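Side-chain contacts in putative acyl-CoA N-acyltransferase (Klebsiella pneumoniae subsp. pneumoniae, PDB 3LOD), which is a putative member of the GNAT family, probably transferring an acyl group from acyl-CoA to an acceptor that has not been identified: residues I67-E72 against R104-H109; K94-L99 against N129-R134. All blocks are in the same frame, centred on the assembly; numbering follows the deposited sequence.

Helix 91-104 joins the two contacts: contact 2 uses its middle, at Leu96, and contact 1 uses the turn that ends it. Their centres lie about 14 Å apart, and they meet where CD1 of Ile67 packs at 3.4 Å against the carbonyl O of Leu99. Ile67, Leu96, Leu99 and Tyr131 all reach Met77 on strand 74-82. Contact 2 is buried, about 9 Å from the centre of the chain; contact 1 is at the surface, about 14 Å out. As in other GNAT proteins, the N-terminal end of this helix probably faces the CoA pyrophosphate, which would put contact 1 at the end remote from the cofactor.

Contact 1: I67-E72 against R104-H109; sequences IVLSEE and RQRDCH
Leu69 and Cys108 have the nearest CA atoms of the two segments, 7.4 Å apart, where the end of strand 61-69 and the loop beyond it pass the turn after helix 91-104 with chain directions 59° apart. Leu69 divides its two methyls between different partners. CD1 sits over one face of the Arg106 guanidinium, off-centre toward the rim and 3.5 Å from NH2, while CD2 rests at 4.0 Å against CB of Cys108. The Arg106 chain bends at both chi2 and chi3, which brings the guanidinium up to CD1, and the two side chains cross at about a right angle. NH1 of that guanidinium also hydrogen-bonds to the carbonyl O of Gln47, which helps to fix the plane.

Farther along, the one hydrogen bond between the two segments is made by His109: NE2 donates to the Glu72 carbonyl O at 2.7 Å. The donor lies in the carbonyl plane on a lone pair, although the oxygen is somewhat out of the imidazole plane and the N-H...O angle is a bent 148°. A chi1 of 57° places the ring between the backbone N and carbonyl carbon, sending it out to Glu72. The chain at Glu72 is itself shaped by an ST turn, its N bonded to Ser70 OG at 3.1 Å.

A Schellman motif with Asp107 as C-prime residue ends helix 91-104 here. Cys108 packs back on Ala103 of that helix, the His109 ring meets Phe74 of strand 74-82 edge-to-face, and Leu69 is backbone-bonded to Thr48 beside strand 49-55.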
# COMPACT_ATOMS: atom_id res chain seq x y z
N ILE A 67 4.74 -3.25 0.69
CA ILE A 67 5.92 -2.42 0.55
C ILE A 67 7.01 -3.31 0.02
O ILE A 67 7.25 -4.40 0.56
CB ILE A 67 6.36 -1.83 1.89
CG1 ILE A 67 5.37 -0.77 2.33
CG2 ILE A 67 7.80 -1.26 1.80
CD1 ILE A 67 5.56 -0.34 3.77
N VAL A 68 7.66 -2.84 -1.04
CA VAL A 68 8.83 -3.50 -1.61
C VAL A 68 10.04 -2.72 -1.17
O VAL A 68 10.14 -1.52 -1.51
CB VAL A 68 8.78 -3.43 -3.12
CG1 VAL A 68 10.11 -3.98 -3.75
CG2 VAL A 68 7.54 -4.16 -3.65
N LEU A 69 10.94 -3.38 -0.43
CA LEU A 69 12.18 -2.79 0.12
C LEU A 69 13.44 -2.95 -0.73
O LEU A 69 13.75 -4.02 -1.23
CB LEU A 69 12.51 -3.43 1.44
CG LEU A 69 11.49 -3.55 2.54
CD1 LEU A 69 12.00 -4.66 3.45
CD2 LEU A 69 11.54 -2.25 3.23
N SER A 70 14.23 -1.87 -0.83
CA SER A 70 15.42 -1.85 -1.63
C SER A 70 16.60 -1.99 -0.68
O SER A 70 16.46 -1.85 0.54
CB SER A 70 15.50 -0.52 -2.34
OG SER A 70 16.22 0.44 -1.56
N GLU A 71 17.78 -2.26 -1.23
CA GLU A 71 18.91 -2.45 -0.34
C GLU A 71 19.50 -1.12 0.19
O GLU A 71 20.30 -1.14 1.11
CB GLU A 71 19.98 -3.42 -0.89
CG GLU A 71 20.45 -3.14 -2.31
CD GLU A 71 21.23 -4.32 -2.92
OE1 GLU A 71 20.62 -5.39 -3.17
OE2 GLU A 71 22.44 -4.16 -3.17
N GLU A 72 19.06 0.02 -0.33
CA GLU A 72 19.51 1.29 0.27
C GLU A 72 18.53 1.90 1.30
O GLU A 72 18.65 3.09 1.64
CB GLU A 72 19.89 2.31 -0.79
CG GLU A 72 21.06 1.89 -1.64
CD GLU A 72 22.32 1.51 -0.83
OE1 GLU A 72 22.62 2.18 0.21
OE2 GLU A 72 23.00 0.52 -1.24
N ARG A 104 9.78 0.24 9.28
CA ARG A 104 10.80 0.59 10.25
C ARG A 104 11.53 -0.61 10.80
O ARG A 104 12.73 -0.55 10.96
CB ARG A 104 10.24 1.38 11.41
CG ARG A 104 9.89 2.77 11.06
CD ARG A 104 9.43 3.58 12.30
NE ARG A 104 8.57 4.66 11.79
CZ ARG A 104 7.23 4.63 11.80
NH1 ARG A 104 6.58 3.64 12.40
NH2 ARG A 104 6.55 5.63 11.25
N GLN A 105 10.85 -1.71 11.11
CA GLN A 105 11.58 -2.79 11.77
C GLN A 105 12.62 -3.38 10.83
O GLN A 105 13.47 -4.16 11.23
CB GLN A 105 10.65 -3.91 12.21
CG GLN A 105 9.87 -3.58 13.45
CD GLN A 105 8.48 -4.28 13.45
OE1 GLN A 105 8.35 -5.47 13.08
NE2 GLN A 105 7.43 -3.52 13.84
N ARG A 106 12.52 -2.99 9.57
CA ARG A 106 13.43 -3.46 8.56
C ARG A 106 14.41 -2.36 8.15
O ARG A 106 15.07 -2.43 7.10
CB ARG A 106 12.61 -4.01 7.39
CG ARG A 106 11.67 -5.17 7.82
CD ARG A 106 12.45 -6.48 7.96
NE ARG A 106 13.35 -6.63 6.81
CZ ARG A 106 13.04 -7.30 5.69
NH1 ARG A 106 11.85 -7.92 5.55
NH2 ARG A 106 13.94 -7.35 4.71
N ASP A 107 14.53 -1.35 9.02
CA ASP A 107 15.43 -0.20 8.85
C ASP A 107 15.08 0.70 7.70
O ASP A 107 15.95 1.45 7.23
CB ASP A 107 16.89 -0.62 8.66
CG ASP A 107 17.47 -1.28 9.88
OD1 ASP A 107 16.95 -1.01 10.98
OD2 ASP A 107 18.45 -2.07 9.73
N CYS A 108 13.86 0.62 7.21
CA CYS A 108 13.52 1.39 6.05
C CYS A 108 13.43 2.84 6.53
O CYS A 108 12.80 3.12 7.56
CB CYS A 108 12.18 0.92 5.50
SG CYS A 108 11.56 2.05 4.17
N HIS A 109 14.01 3.77 5.79
CA HIS A 109 14.01 5.13 6.24
C HIS A 109 13.10 6.10 5.45
O HIS A 109 12.79 7.21 5.93
CB HIS A 109 15.46 5.61 6.21
CG HIS A 109 16.12 5.49 4.87
ND1 HIS A 109 15.77 6.28 3.79
CD2 HIS A 109 17.13 4.70 4.44
CE1 HIS A 109 16.55 5.99 2.76
NE2 HIS A 109 17.37 5.02 3.12

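Contact 2: K94-L99 against N129-R134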
# COMPACT_ATOMS: atom_id res chain seq x y z
N LYS A 94 -5.35 2.86 9.37
CA LYS A 94 -4.90 1.81 10.26
C LYS A 94 -3.84 0.97 9.56
O LYS A 94 -2.77 0.74 10.13
CB LYS A 94 -6.10 0.99 10.73
CG LYS A 94 -5.75 -0.14 11.68
CD LYS A 94 -6.92 -0.45 12.70
CE LYS A 94 -6.55 -1.65 13.62
NZ LYS A 94 -6.97 -1.57 15.06
N LEU A 95 -4.14 0.60 8.32
CA LEU A 95 -3.25 -0.20 7.46
C LEU A 95 -1.93 0.51 7.14
O LEU A 95 -0.85 -0.03 7.36
CB LEU A 95 -3.94 -0.55 6.14
CG LEU A 95 -3.14 -1.31 5.07
CD1 LEU A 95 -2.65 -2.70 5.54
CD2 LEU A 95 -4.02 -1.48 3.82
N LEU A 96 -2.03 1.70 6.58
CA LEU A 96 -0.87 2.55 6.36
C LEU A 96 0.08 2.59 7.57
O LEU A 96 1.29 2.34 7.41
CB LEU A 96 -1.36 3.95 5.97
CG LEU A 96 -0.30 5.00 5.71
CD1 LEU A 96 0.53 4.57 4.51
CD2 LEU A 96 -0.94 6.37 5.45
N ALA A 97 -0.44 2.83 8.77
CA ALA A 97 0.44 2.89 9.96
C ALA A 97 1.11 1.56 10.22
O ALA A 97 2.21 1.49 10.75
CB ALA A 97 -0.35 3.29 11.16
N ALA A 98 0.43 0.49 9.85
CA ALA A 98 0.91 -0.84 10.15
C ALA A 98 2.02 -1.22 9.17
O ALA A 98 2.96 -1.95 9.55
CB ALA A 98 -0.22 -1.83 10.09
N LEU A 99 1.93 -0.72 7.93
CA LEU A 99 2.96 -0.98 6.92
C LEU A 99 4.22 -0.17 7.26
O LEU A 99 5.36 -0.63 7.12
CB LEU A 99 2.44 -0.62 5.51
CG LEU A 99 1.40 -1.57 4.89
CD1 LEU A 99 0.60 -0.86 3.82
CD2 LEU A 99 2.07 -2.78 4.30
N ASN A 129 -1.43 12.03 6.02
CA ASN A 129 -0.42 11.36 6.87
C ASN A 129 1.04 11.60 6.50
O ASN A 129 1.90 10.73 6.67
CB ASN A 129 -0.75 9.88 7.06
CG ASN A 129 -2.16 9.67 7.59
OD1 ASN A 129 -3.08 9.35 6.83
ND2 ASN A 129 -2.35 9.88 8.89
N GLY A 130 1.31 12.78 5.98
CA GLY A 130 2.67 13.24 5.89
C GLY A 130 3.40 12.91 4.63
O GLY A 130 4.56 13.23 4.53
N TYR A 131 2.75 12.25 3.67
CA TYR A 131 3.39 12.04 2.37
C TYR A 131 3.36 13.34 1.61
O TYR A 131 2.41 14.08 1.75
CB TYR A 131 2.69 10.94 1.57
CG TYR A 131 2.96 9.62 2.17
CD1 TYR A 131 3.94 8.76 1.65
CD2 TYR A 131 2.28 9.22 3.32
CE1 TYR A 131 4.23 7.48 2.27
CE2 TYR A 131 2.55 7.97 3.93
CZ TYR A 131 3.53 7.13 3.40
OH TYR A 131 3.77 5.94 4.06
N GLN A 132 4.39 13.62 0.81
CA GLN A 132 4.44 14.85 0.05
C GLN A 132 4.75 14.56 -1.40
O GLN A 132 5.50 13.64 -1.69
CB GLN A 132 5.54 15.75 0.58
CG GLN A 132 5.62 15.86 2.09
CD GLN A 132 5.91 17.26 2.51
OE1 GLN A 132 6.94 17.51 3.11
NE2 GLN A 132 5.03 18.19 2.16
N THR A 133 4.20 15.35 -2.31
CA THR A 133 4.45 15.08 -3.73
C THR A 133 5.95 15.22 -4.03
O THR A 133 6.69 15.95 -3.34
CB THR A 133 3.62 16.01 -4.66
OG1 THR A 133 3.70 17.34 -4.16
CG2 THR A 133 2.15 15.63 -4.67
N ARG A 134 6.41 14.50 -5.04
CA ARG A 134 7.80 14.59 -5.45
C ARG A 134 7.88 14.16 -6.92
O ARG A 134 6.86 13.82 -7.52
CB ARG A 134 8.67 13.70 -4.57
CG ARG A 134 8.66 12.30 -5.06
CD ARG A 134 9.32 11.38 -4.14
NE ARG A 134 10.74 11.66 -4.21
CZ ARG A 134 11.55 11.23 -5.18
NH1 ARG A 134 12.82 11.57 -5.15
NH2 ARG A 134 11.10 10.47 -6.17
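Leu96 presses a methyl against a phenol oxygen: its CD1 comes to 3.5 Å from Tyr131 OH, in a contact with no hydrogen bond between the two segments. Tyr131 is a buried residue, and its hydroxyl is hydrogen-bonded to OE2 of Glu100, one turn farther along the same helix. The tyrosine points its hydroxyl at the helix, where Glu100 holds it, and its side chain and that of Leu96 slide by each other in opposite directions. CD1 of Leu96 is also 4.0 Å from CE2 of Tyr131.

The second methyl, CD2, mainly meets Asn129. With CG anti to the backbone N (chi1 179°), the branch reaches out from the helix and sets CD2 at 3.9 Å from CB of Asn129. Asn129 and Tyr131 thus meet the tip of Leu96 side by side, brought there by the turn through Gly130. That glycine, with positive phi, is the C-prime residue of the Schellman motif that ends helix 120-128, and Tyr131 N closes it on Tyr126 O.

The turn leads into strand 132-134, at one edge of the sheet in this chain and paired with strand 146-152. Tyr131 spreads over the sheet, touching Leu111 and Leu113 of strand 110-116 and Met149 of strand 146-152, and shares Met77 of strand 74-82 with Leu96, while Leu95 and Leu99 carry helix 91-104 across Leu52 of strand 49-55.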